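Local coordinates for protein molinate hydrolase (Gulosibacter molinativorax, PDB 4UB9) that hydrolyses the thiocarbamate herbicide molinate, and is a zinc-binding member of the amidohydrolase family, at residues 52-60 and 66-74. Sequence-based numbering, arbitrary orientation.
Sequences VPETTVFIE and KVGSTDQIE
T56 and G68 form a hydrogen-bonded pair near the open end of an antiparallel beta hairpin, strands 55-60 and 63-69, in the small beta-sheet region at the edge of this amidohydrolase, away from the zinc site. The strand axes approach to 4.7 Å. Both bonds of the pair are close to linear: T56 N to G68 O is 2.9 Å with 172° at the hydrogen. F58 N and K66 O repeat the pattern at 2.8 Å.

Packing is closest on the face of T56 and F58, where the chain after S69 curls back over the hairpin. F58 CB lies 3.7 Å from K66 CB. T56 OG1 sits beside the backbone N (chi1 -75°), which turns CG2 toward I73 CG2, 4.1 Å away, the two side chains running alongside in opposing senses. The same OG1 hydrogen-bonds T70 OG1 at 3.2 Å, with the side chains roughly perpendicular, and has a weak bond from G40 N. A valine here would probably leave the T70 hydroxyl without this mate and G40 N without its weak acceptor. G68 suits the fold-back, since a CB there would crowd I73 CD1.

The solvent side is looser: beyond CB, the exposed chain of K66 departs from F58. On the reverse face the direct contact of V57 CG1 with V67 CG2 is slight, at 4.5 Å, though both valines also touch I439. Near the corner at P53 and E54, T70 is poorly ordered; even so, its N reaches E54 O at 2.8 Å, the donor tilted 25° from the carbonyl plane.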
ATOM      1  N   VAL A  52      43.083  20.112 -35.032  1.00 43.11           N
ATOM      2  CA  VAL A  52      43.757  20.664 -36.185  1.00 46.19           C
ATOM      3  C   VAL A  52      42.998  21.888 -36.672  1.00 42.30           C
ATOM      4  O   VAL A  52      41.878  21.773 -37.124  1.00 43.02           O
ATOM      5  CB  VAL A  52      44.077  19.590 -37.296  1.00 53.24           C
ATOM      6  CG1 VAL A  52      43.184  18.374 -37.207  1.00 52.58           C
ATOM      7  CG2 VAL A  52      44.094  20.183 -38.707  1.00 49.19           C
ATOM      8  N   PRO A  53      43.604  23.079 -36.551  1.00 44.36           N
ATOM      9  CA  PRO A  53      42.885  24.278 -36.973  1.00 44.93           C
ATOM     10  C   PRO A  53      42.717  24.381 -38.495  1.00 47.96           C
ATOM     11  O   PRO A  53      43.307  23.615 -39.252  1.00 41.67           O
ATOM     12  CB  PRO A  53      43.742  25.434 -36.426  1.00 40.87           C
ATOM     13  CG  PRO A  53      44.877  24.815 -35.666  1.00 45.14           C
ATOM     14  CD  PRO A  53      44.995  23.410 -36.182  1.00 48.37           C
ATOM     15  N   GLU A  54      41.913  25.342 -38.917  1.00 55.48           N
ATOM     16  CA  GLU A  54      41.779  25.686 -40.359  1.00 62.99           C
ATOM     17  C   GLU A  54      41.451  24.529 -41.247  1.00 55.01           C
ATOM     18  O   GLU A  54      42.094  24.298 -42.281  1.00 56.53           O
ATOM     19  CB  GLU A  54      43.028  26.423 -40.869  1.00 65.34           C
ATOM     20  CG  GLU A  54      42.816  27.869 -40.561  1.00 67.76           C
ATOM     21  CD  GLU A  54      44.055  28.685 -40.377  1.00 69.24           C
ATOM     22  OE1 GLU A  54      45.188  28.152 -40.432  1.00 64.21           O
ATOM     23  OE2 GLU A  54      43.868  29.892 -40.152  1.00 81.27           O
ATOM     24  N   THR A  55      40.509  23.750 -40.768  1.00 52.04           N
ATOM     25  CA  THR A  55      40.188  22.497 -41.425  1.00 45.90           C
ATOM     26  C   THR A  55      38.846  22.612 -42.080  1.00 42.26           C
ATOM     27  O   THR A  55      37.989  23.346 -41.643  1.00 41.09           O
ATOM     28  CB  THR A  55      40.224  21.301 -40.458  1.00 48.15           C
ATOM     29  OG1 THR A  55      41.457  21.309 -39.713  1.00 47.34           O
ATOM     30  CG2 THR A  55      40.128  19.999 -41.219  1.00 51.04           C
ATOM     31  N   THR A  56      38.744  21.900 -43.178  1.00 42.04           N
ATOM     32  CA  THR A  56      37.553  21.801 -43.938  1.00 46.08           C
ATOM     33  C   THR A  56      37.166  20.331 -44.088  1.00 48.86           C
ATOM     34  O   THR A  56      37.996  19.462 -44.351  1.00 48.87           O
ATOM     35  CB  THR A  56      37.697  22.493 -45.320  1.00 50.95           C
ATOM     36  OG1 THR A  56      37.641  23.918 -45.113  1.00 59.35           O
ATOM     37  CG2 THR A  56      36.595  22.075 -46.299  1.00 47.47           C
ATOM     38  N   VAL A  57      35.872  20.094 -43.925  1.00 47.32           N
ATOM     39  CA  VAL A  57      35.291  18.771 -44.091  1.00 44.92           C
ATOM     40  C   VAL A  57      34.287  18.781 -45.224  1.00 47.52           C
ATOM     41  O   VAL A  57      33.396  19.636 -45.279  1.00 55.71           O
ATOM     42  CB  VAL A  57      34.554  18.317 -42.833  1.00 46.77           C
ATOM     43  CG1 VAL A  57      33.929  16.939 -43.059  1.00 50.95           C
ATOM     44  CG2 VAL A  57      35.496  18.310 -41.649  1.00 42.55           C
ATOM     45  N   PHE A  58      34.460  17.855 -46.145  1.00 42.65           N
ATOM     46  CA  PHE A  58      33.649  17.857 -47.338  1.00 46.75           C
ATOM     47  C   PHE A  58      32.846  16.583 -47.412  1.00 47.00           C
ATOM     48  O   PHE A  58      33.394  15.468 -47.394  1.00 47.59           O
ATOM     49  CB  PHE A  58      34.494  18.020 -48.614  1.00 51.15           C
ATOM     50  CG  PHE A  58      33.677  18.249 -49.854  1.00 53.68           C
ATOM     51  CD1 PHE A  58      33.137  19.486 -50.110  1.00 57.68           C
ATOM     52  CD2 PHE A  58      33.494  17.238 -50.794  1.00 59.83           C
ATOM     53  CE1 PHE A  58      32.386  19.718 -51.252  1.00 60.90           C
ATOM     54  CE2 PHE A  58      32.753  17.465 -51.951  1.00 64.07           C
ATOM     55  CZ  PHE A  58      32.189  18.710 -52.173  1.00 59.12           C
ATOM     56  N   ILE A  59      31.547  16.776 -47.561  1.00 48.21           N
ATOM     57  CA  ILE A  59      30.596  15.669 -47.608  1.00 49.93           C
ATOM     58  C   ILE A  59      29.841  15.707 -48.906  1.00 46.04           C
ATOM     59  O   ILE A  59      29.340  16.742 -49.313  1.00 54.17           O
ATOM     60  CB  ILE A  59      29.580  15.717 -46.440  1.00 45.92           C
ATOM     61  CG1 ILE A  59      30.314  15.626 -45.098  1.00 41.52           C
ATOM     62  CG2 ILE A  59      28.552  14.609 -46.561  1.00 44.52           C
ATOM     63  CD1 ILE A  59      29.620  16.401 -43.984  1.00 45.37           C
ATOM     64  N   GLU A  60      29.709  14.537 -49.493  1.00 47.93           N
ATOM     65  CA  GLU A  60      29.080  14.363 -50.774  1.00 51.24           C
ATOM     66  C   GLU A  60      28.133  13.152 -50.730  1.00 49.21           C
ATOM     67  O   GLU A  60      28.544  12.040 -50.442  1.00 47.03           O
ATOM     68  CB  GLU A  60      30.175  14.129 -51.792  1.00 56.72           C
ATOM     69  CG  GLU A  60      29.807  14.474 -53.206  1.00 72.25           C
ATOM     70  CD  GLU A  60      30.967  14.218 -54.167  1.00 85.34           C
ATOM     71  OE1 GLU A  60      30.748  13.634 -55.254  1.00 79.91           O
ATOM     72  OE2 GLU A  60      32.108  14.587 -53.817  1.00 83.71           O
ATOM     73  N   LYS A  66      36.246  14.244 -48.161  1.00 39.98           N
ATOM     74  CA  LYS A  66      37.486  14.948 -47.945  1.00 49.04           C
ATOM     75  C   LYS A  66      37.594  15.584 -46.583  1.00 51.15           C
ATOM     76  O   LYS A  66      36.663  16.208 -46.104  1.00 57.08           O
ATOM     77  CB  LYS A  66      37.619  16.056 -48.998  1.00 59.81           C
ATOM     78  CG  LYS A  66      38.491  15.698 -50.183  1.00 66.78           C
ATOM     79  CD  LYS A  66      38.093  16.439 -51.454  1.00 76.33           C
ATOM     80  CE  LYS A  66      39.215  16.347 -52.485  1.00 87.13           C
ATOM     81  NZ  LYS A  66      38.687  15.919 -53.807  1.00 95.99           N
ATOM     82  N   VAL A  67      38.780  15.486 -46.010  1.00 55.36           N
ATOM     83  CA  VAL A  67      39.108  16.176 -44.764  1.00 57.13           C
ATOM     84  C   VAL A  67      40.528  16.696 -44.864  1.00 59.93           C
ATOM     85  O   VAL A  67      41.462  15.933 -45.031  1.00 61.30           O
ATOM     86  CB  VAL A  67      39.073  15.249 -43.542  1.00 55.62           C
ATOM     87  CG1 VAL A  67      39.415  16.016 -42.264  1.00 54.99           C
ATOM     88  CG2 VAL A  67      37.718  14.600 -43.436  1.00 56.57           C
ATOM     89  N   GLY A  68      40.693  18.001 -44.769  1.00 61.33           N
ATOM     90  CA  GLY A  68      42.021  18.544 -44.833  1.00 64.65           C
ATOM     91  C   GLY A  68      42.066  20.024 -44.646  1.00 67.83           C
ATOM     92  O   GLY A  68      41.078  20.664 -44.254  1.00 65.33           O
ATOM     93  N   SER A  69      43.251  20.554 -44.870  1.00 72.97           N
ATOM     94  CA  SER A  69      43.465  21.980 -44.736  1.00 80.05           C
ATOM     95  C   SER A  69      42.534  22.750 -45.626  1.00 85.81           C
ATOM     96  O   SER A  69      42.211  22.374 -46.757  1.00 57.07           O
ATOM     97  CB  SER A  69      44.888  22.385 -45.041  1.00 80.64           C
ATOM     98  OG  SER A  69      45.600  22.542 -43.828  1.00 78.79           O
ATOM     99  N   THR A  70      42.071  23.836 -45.038  1.00108.55           N
ATOM    100  CA  THR A  70      41.031  24.665 -45.620  1.00124.52           C
ATOM    101  C   THR A  70      41.396  25.054 -47.073  1.00106.47           C
ATOM    102  O   THR A  70      40.593  24.925 -47.989  1.00 96.77           O
ATOM    103  CB  THR A  70      40.751  25.871 -44.682  1.00137.15           C
ATOM    104  OG1 THR A  70      39.561  26.526 -45.092  1.00147.22           O
ATOM    105  CG2 THR A  70      41.944  26.864 -44.618  1.00131.44           C
ATOM    106  N   ASP A  71      42.638  25.461 -47.261  1.00110.66           N
ATOM    107  CA  ASP A  71      43.137  25.936 -48.573  1.00113.31           C
ATOM    108  C   ASP A  71      43.474  24.857 -49.619  1.00 85.79           C
ATOM    109  O   ASP A  71      43.586  25.152 -50.786  1.00 77.13           O
ATOM    110  CB  ASP A  71      44.377  26.801 -48.341  1.00131.52           C
ATOM    111  CG  ASP A  71      45.456  26.083 -47.565  1.00132.54           C
ATOM    112  OD1 ASP A  71      45.747  24.951 -47.952  1.00135.34           O
ATOM    113  OD2 ASP A  71      46.014  26.680 -46.606  1.00129.54           O
ATOM    114  N   GLN A  72      43.690  23.632 -49.172  1.00 79.66           N
ATOM    115  CA  GLN A  72      43.922  22.491 -50.080  1.00 73.56           C
ATOM    116  C   GLN A  72      42.620  21.835 -50.542  1.00 72.01           C
ATOM    117  O   GLN A  72      42.612  21.040 -51.465  1.00 64.32           O
ATOM    118  CB  GLN A  72      44.662  21.383 -49.370  1.00 77.30           C
ATOM    119  CG  GLN A  72      46.130  21.280 -49.214  1.00 86.75           C
ATOM    120  CD  GLN A  72      46.328  20.301 -48.035  1.00 86.16           C
ATOM    121  OE1 GLN A  72      45.440  19.483 -47.704  1.00 64.68           O
ATOM    122  NE2 GLN A  72      47.421  20.469 -47.330  1.00 93.34           N
ATOM    123  N   ILE A  73      41.512  22.163 -49.889  1.00 74.95           N
ATOM    124  CA  ILE A  73      40.203  21.617 -50.287  1.00 75.13           C
ATOM    125  C   ILE A  73      39.411  22.713 -51.003  1.00 69.77           C
ATOM    126  O   ILE A  73      39.031  23.745 -50.413  1.00 64.26           O
ATOM    127  CB  ILE A  73      39.370  21.070 -49.099  1.00 76.17           C
ATOM    128  CG1 ILE A  73      40.225  20.161 -48.206  1.00 83.83           C
ATOM    129  CG2 ILE A  73      38.152  20.341 -49.614  1.00 67.07           C
ATOM    130  CD1 ILE A  73      40.741  18.904 -48.872  1.00 87.28           C
ATOM    131  N   GLU A  74      39.212  22.507 -52.294  1.00 68.09           N
ATOM    132  CA  GLU A  74      38.578  23.520 -53.143  1.00 76.14           C
ATOM    133  C   GLU A  74      37.093  23.269 -53.092  1.00 76.40           C
ATOM    134  O   GLU A  74      36.680  22.140 -53.178  1.00 73.15           O
ATOM    135  CB  GLU A  74      39.046  23.396 -54.596  1.00 78.94           C
ATOM    136  CG  GLU A  74      39.546  24.687 -55.236  1.00 90.31           C
ATOM    137  CD  GLU A  74      38.538  25.329 -56.183  1.00102.83           C
ATOM    138  OE1 GLU A  74      37.827  24.610 -56.902  1.00113.43           O
ATOM    139  OE2 GLU A  74      38.469  26.571 -56.229  1.00115.16           O
TER